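PDB 2IY9: subtilase cytotoxin subunit A from Escherichia coli, which is the protease subunit of an AB5 toxin and cleaves the host endoplasmic reticulum chaperone BiP in the hinge between its ATPase and protein-binding domains. Local coordinates for residues V46-V51 with P108-S113; H89-A94 with L259-K264. All blocks are in the same frame, centred on the assembly; numbering follows the deposited sequence.

Both contacts belong to the subtilase-type protease domain, with centres about 14 Å apart; helix 84-98 lies between the strand pair and the 259-264 loop and provides one side of interaction 2. Interaction 1 joins two neighbouring parallel strands of the seven-stranded central sheet; interaction 2 joins helix 84-98 to the loop between strands 256-259 and 265-268. Along the chain their segments alternate: 46-51, 89-94, 108-113, then 259-264. Helix 84-98 lies on the path from strand 47-52 to strand 111-116, and the two contacts touch directly, V50 CG1 resting 4.0 Å from G90 O. Since strand 47-52 ends at D52 and the helix carries H89, both assigned to the charge relay system, both contacts adjoin the active site.

Interaction 1. Residues V46-V51 with P108-S113; sequences VVVSVV and PHALIS
Strands 47-52 and 111-116 run parallel, side by side, inside the central sheet of the subtilisin-like fold, with V47 beside L111, V48 beside I112 and S49 beside S113. Four backbone hydrogen bonds of 2.8 to 3.0 Å join them: L111 N donates to V46 O, V48 N to L111 O, S113 N to V48 O and V50 N to S113 O, so V48 uses both its N-H and its carbonyl toward the same neighbour. At the V46 end of the pair a water accepts from V46 N and donates to H109 O. On one face V47 divides its two methyls: CG1, anti to the backbone N (chi1 -179°), lies 3.7 Å from S113 CB, while CG2 approaches L111 CB. The other face is built from V48, V50 and I112. Here both branches of I112 reach the same methyl, CG2 at 3.9 Å and CD1 at 4.0 Å from V50 CG2. S49 OG turns to E144 for its hydrogen bond. Helix 84-98 covers the V48, V50 and I112 face through I97, and A283 of helix 271-288 also packs on V48. Across the sheet, strand 111-116 is flanked by 65-70, whose F66 touches both V47 and L111, and strand 47-52 by 147-149.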
loop_
_atom_site.group_PDB
_atom_site.type_symbol
_atom_site.label_atom_id
_atom_site.label_comp_id
_atom_site.label_asym_id
_atom_site.label_seq_id
_atom_site.Cartn_x
_atom_site.Cartn_y
_atom_site.Cartn_z
ATOM N N VAL A 46 14.079 -6.820 3.316
ATOM C CA VAL A 46 13.052 -6.163 2.529
ATOM C C VAL A 46 12.649 -4.928 3.292
ATOM O O VAL A 46 12.243 -5.025 4.447
ATOM C CB VAL A 46 11.808 -7.071 2.341
ATOM C CG1 VAL A 46 10.680 -6.314 1.635
ATOM C CG2 VAL A 46 12.166 -8.323 1.550
ATOM N N VAL A 47 12.769 -3.775 2.640
ATOM C CA VAL A 47 12.385 -2.496 3.218
ATOM C C VAL A 47 11.198 -1.964 2.423
ATOM O O VAL A 47 11.289 -1.753 1.212
ATOM C CB VAL A 47 13.542 -1.465 3.160
ATOM C CG1 VAL A 47 13.115 -0.145 3.783
ATOM C CG2 VAL A 47 14.806 -2.005 3.843
ATOM N N VAL A 48 10.082 -1.750 3.111
ATOM C CA VAL A 48 8.917 -1.155 2.482
ATOM C C VAL A 48 8.952 0.352 2.712
ATOM O O VAL A 48 9.172 0.828 3.835
ATOM C CB VAL A 48 7.605 -1.753 3.043
ATOM C CG1 VAL A 48 6.375 -1.060 2.427
ATOM C CG2 VAL A 48 7.558 -3.268 2.796
ATOM N N SER A 49 8.756 1.104 1.635
ATOM C CA SER A 49 8.698 2.551 1.736
ATOM C C SER A 49 7.313 2.964 2.257
ATOM O O SER A 49 6.290 2.510 1.747
ATOM C CB SER A 49 9.012 3.167 0.368
ATOM O OG SER A 49 9.187 4.573 0.485
ATOM N N VAL A 50 7.281 3.784 3.302
ATOM C CA VAL A 50 6.009 4.294 3.811
ATOM C C VAL A 50 5.968 5.802 3.575
ATOM O O VAL A 50 6.572 6.586 4.330
ATOM C CB VAL A 50 5.744 3.903 5.284
ATOM C CG1 VAL A 50 4.521 4.650 5.847
ATOM C CG2 VAL A 50 5.523 2.411 5.391
ATOM N N VAL A 51 5.283 6.180 2.492
ATOM C CA VAL A 51 5.182 7.573 2.058
ATOM C C VAL A 51 3.892 8.098 2.690
ATOM O O VAL A 51 2.767 7.731 2.290
ATOM C CB VAL A 51 5.195 7.700 0.512
ATOM C CG1 VAL A 51 5.230 9.180 0.085
ATOM C CG2 VAL A 51 6.404 6.948 -0.078
ATOM N N PRO A 108 6.369 -9.219 9.383
ATOM C CA PRO A 108 7.148 -8.606 10.461
ATOM C C PRO A 108 8.669 -8.625 10.268
ATOM O O PRO A 108 9.370 -7.922 10.993
ATOM C CB PRO A 108 6.735 -9.409 11.703
ATOM C CG PRO A 108 6.208 -10.680 11.185
ATOM C CD PRO A 108 5.593 -10.382 9.857
ATOM N N HIS A 109 9.165 -9.416 9.318
ATOM C CA HIS A 109 10.590 -9.399 8.963
ATOM C C HIS A 109 11.002 -8.156 8.181
ATOM O O HIS A 109 12.192 -7.845 8.101
ATOM C CB HIS A 109 10.969 -10.641 8.152
ATOM C CG HIS A 109 10.755 -11.924 8.882
ATOM N ND1 HIS A 109 10.197 -13.037 8.285
ATOM C CD2 HIS A 109 11.016 -12.275 10.164
ATOM C CE1 HIS A 109 10.127 -14.019 9.168
ATOM N NE2 HIS A 109 10.613 -13.581 10.315
ATOM N N ALA A 110 10.027 -7.476 7.575
ATOM C CA ALA A 110 10.304 -6.260 6.798
ATOM C C ALA A 110 10.791 -5.115 7.668
ATOM O O ALA A 110 10.509 -5.059 8.858
ATOM C CB ALA A 110 9.064 -5.821 6.006
ATOM N N LEU A 111 11.544 -4.214 7.050
ATOM C CA LEU A 111 11.899 -2.946 7.652
ATOM C C LEU A 111 11.114 -1.848 6.950
ATOM O O LEU A 111 10.463 -2.101 5.935
ATOM C CB LEU A 111 13.400 -2.692 7.531
ATOM C CG LEU A 111 14.333 -3.715 8.185
ATOM C CD1 LEU A 111 15.797 -3.413 7.833
ATOM C CD2 LEU A 111 14.149 -3.745 9.676
ATOM N N ILE A 112 11.176 -0.638 7.502
ATOM C CA ILE A 112 10.370 0.473 7.027
ATOM C C ILE A 112 11.269 1.682 6.749
ATOM O O ILE A 112 12.107 2.056 7.578
ATOM C CB ILE A 112 9.292 0.864 8.096
ATOM C CG1 ILE A 112 8.292 -0.292 8.328
ATOM C CG2 ILE A 112 8.600 2.212 7.746
ATOM C CD1 ILE A 112 7.396 -0.631 7.117
ATOM N N SER A 113 11.089 2.274 5.576
ATOM C CA SER A 113 11.697 3.564 5.255
ATOM C C SER A 113 10.590 4.607 5.226
ATOM O O SER A 113 9.745 4.606 4.317
ATOM C CB SER A 113 12.418 3.509 3.908
ATOM O OG SER A 113 12.955 4.779 3.584
HETATM O O HOH W 1 13.790 -7.832 5.974
#

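Interaction 2. Residues H89-A94 with L259-K264; sequences HGTAMA and LRPDAK
T91 has its CG2 methyl anti to the backbone N and its OG1 beside that N (chi1 -52°), which sends the two branches to different parts of the 259-264 loop. T91 CG2 lies 3.8 Å from L259 O and 4.2 Å from L259 CD2; L259, with CG anti to its own backbone N (chi1 -174°), holds its isobutyl group beside it. T91 OG1 instead meets the P261 ring, 3.6 Å from P261 CG, and accepts a hydrogen bond from A56 N. A92 follows on the helix, its CB 3.9 Å from L259 O. L259 O also stands 3.3 Å from A92 N, but the angle is too poor for a hydrogen bond. In the type I turn R260-A263, R260 NH2 bonds to D262 OD2 at 3.3 Å, in the guanidinium plane but from above the carboxylate. Helix 84-98 carries H89, assigned to the charge relay system, so the loop packs against an active-site element. With no hydrogen bond between the two segments, the contact rests on van der Waals packing and a CA-H...O contact from A92 CA to L259 O, while polar ties to the helix include R260 to E84 and L259 N to S95 OG.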
loop_
_atom_site.group_PDB
_atom_site.type_symbol
_atom_site.label_atom_id
_atom_site.label_comp_id
_atom_site.label_asym_id
_atom_site.label_seq_id
_atom_site.Cartn_x
_atom_site.Cartn_y
_atom_site.Cartn_z
ATOM N N HIS A 89 -1.160 8.505 11.414
ATOM C CA HIS A 89 -1.424 7.769 10.175
ATOM C C HIS A 89 -0.236 6.952 9.664
ATOM O O HIS A 89 -0.394 5.765 9.377
ATOM C CB HIS A 89 -1.948 8.706 9.087
ATOM C CG HIS A 89 -2.548 7.993 7.918
ATOM N ND1 HIS A 89 -3.859 7.569 7.897
ATOM C CD2 HIS A 89 -2.018 7.641 6.722
ATOM C CE1 HIS A 89 -4.110 6.982 6.739
ATOM N NE2 HIS A 89 -3.013 7.020 6.006
ATOM N N GLY A 90 0.937 7.579 9.563
ATOM C CA GLY A 90 2.149 6.880 9.108
ATOM C C GLY A 90 2.504 5.688 9.991
ATOM O O GLY A 90 2.805 4.591 9.487
ATOM N N THR A 91 2.467 5.904 11.309
ATOM C CA THR A 91 2.746 4.843 12.298
ATOM C C THR A 91 1.749 3.685 12.160
ATOM O O THR A 91 2.129 2.509 12.191
ATOM C CB THR A 91 2.710 5.386 13.760
ATOM O OG1 THR A 91 3.560 6.533 13.873
ATOM C CG2 THR A 91 3.177 4.329 14.756
ATOM N N ALA A 92 0.470 4.029 12.014
ATOM C CA ALA A 92 -0.577 3.043 11.787
ATOM C C ALA A 92 -0.248 2.137 10.587
ATOM O O ALA A 92 -0.295 0.914 10.700
ATOM C CB ALA A 92 -1.917 3.734 11.591
ATOM N N MET A 93 0.088 2.751 9.452
ATOM C CA MET A 93 0.353 2.004 8.212
ATOM C C MET A 93 1.579 1.113 8.340
ATOM O O MET A 93 1.526 -0.084 8.007
ATOM C CB MET A 93 0.489 2.955 7.020
ATOM C CG MET A 93 -0.743 3.875 6.798
ATOM S SD MET A 93 -2.279 2.966 6.561
ATOM C CE MET A 93 -3.170 3.286 8.074
ATOM N N ALA A 94 2.661 1.698 8.853
ATOM C CA ALA A 94 3.890 0.980 9.156
ATOM C C ALA A 94 3.603 -0.220 10.044
ATOM O O ALA A 94 4.142 -1.297 9.803
ATOM C CB ALA A 94 4.913 1.893 9.808
ATOM N N LEU A 259 -1.279 0.610 15.309
ATOM C CA LEU A 259 -0.452 1.238 16.330
ATOM C C LEU A 259 -0.475 2.769 16.236
ATOM O O LEU A 259 -0.442 3.333 15.131
ATOM C CB LEU A 259 0.994 0.745 16.185
ATOM C CG LEU A 259 2.030 1.148 17.239
ATOM C CD1 LEU A 259 1.659 0.538 18.586
ATOM C CD2 LEU A 259 3.433 0.718 16.807
ATOM N N ARG A 260 -0.523 3.426 17.398
ATOM C CA ARG A 260 -0.417 4.892 17.510
ATOM C C ARG A 260 0.958 5.294 18.087
ATOM O O ARG A 260 1.577 4.490 18.785
ATOM C CB ARG A 260 -1.518 5.430 18.426
ATOM C CG ARG A 260 -2.961 5.133 17.990
ATOM C CD ARG A 260 -3.910 5.283 19.176
ATOM N NE ARG A 260 -3.647 6.529 19.889
ATOM C CZ ARG A 260 -4.195 7.702 19.580
ATOM N NH1 ARG A 260 -5.061 7.798 18.575
ATOM N NH2 ARG A 260 -3.874 8.782 20.281
ATOM N N PRO A 261 1.436 6.529 17.801
ATOM C CA PRO A 261 2.730 6.996 18.327
ATOM C C PRO A 261 2.866 6.988 19.855
ATOM O O PRO A 261 3.987 6.944 20.356
ATOM C CB PRO A 261 2.830 8.426 17.793
ATOM C CG PRO A 261 1.996 8.415 16.557
ATOM C CD PRO A 261 0.832 7.540 16.913
ATOM N N ASP A 262 1.743 7.014 20.573
ATOM C CA ASP A 262 1.761 6.945 22.035
ATOM C C ASP A 262 1.694 5.501 22.545
ATOM O O ASP A 262 1.474 5.261 23.739
ATOM C CB ASP A 262 0.644 7.815 22.647
ATOM C CG ASP A 262 -0.759 7.349 22.262
ATOM O OD1 ASP A 262 -0.894 6.325 21.556
ATOM O OD2 ASP A 262 -1.743 8.015 22.667
ATOM N N ALA A 263 1.877 4.550 21.627
ATOM C CA ALA A 263 1.988 3.119 21.932
ATOM C C ALA A 263 0.676 2.370 22.161
ATOM O O ALA A 263 0.667 1.145 22.239
ATOM C CB ALA A 263 2.958 2.872 23.093
ATOM N N LYS A 264 -0.431 3.088 22.265
ATOM C CA LYS A 264 -1.715 2.407 22.339
ATOM C C LYS A 264 -2.207 2.106 20.928
ATOM O O LYS A 264 -1.588 2.527 19.936
ATOM C CB LYS A 264 -2.744 3.186 23.160
ATOM C CG LYS A 264 -2.842 4.672 22.830
ATOM C CD LYS A 264 -3.743 5.422 23.802
ATOM C CE LYS A 264 -5.207 5.001 23.640
ATOM N NZ LYS A 264 -6.132 5.786 24.507
#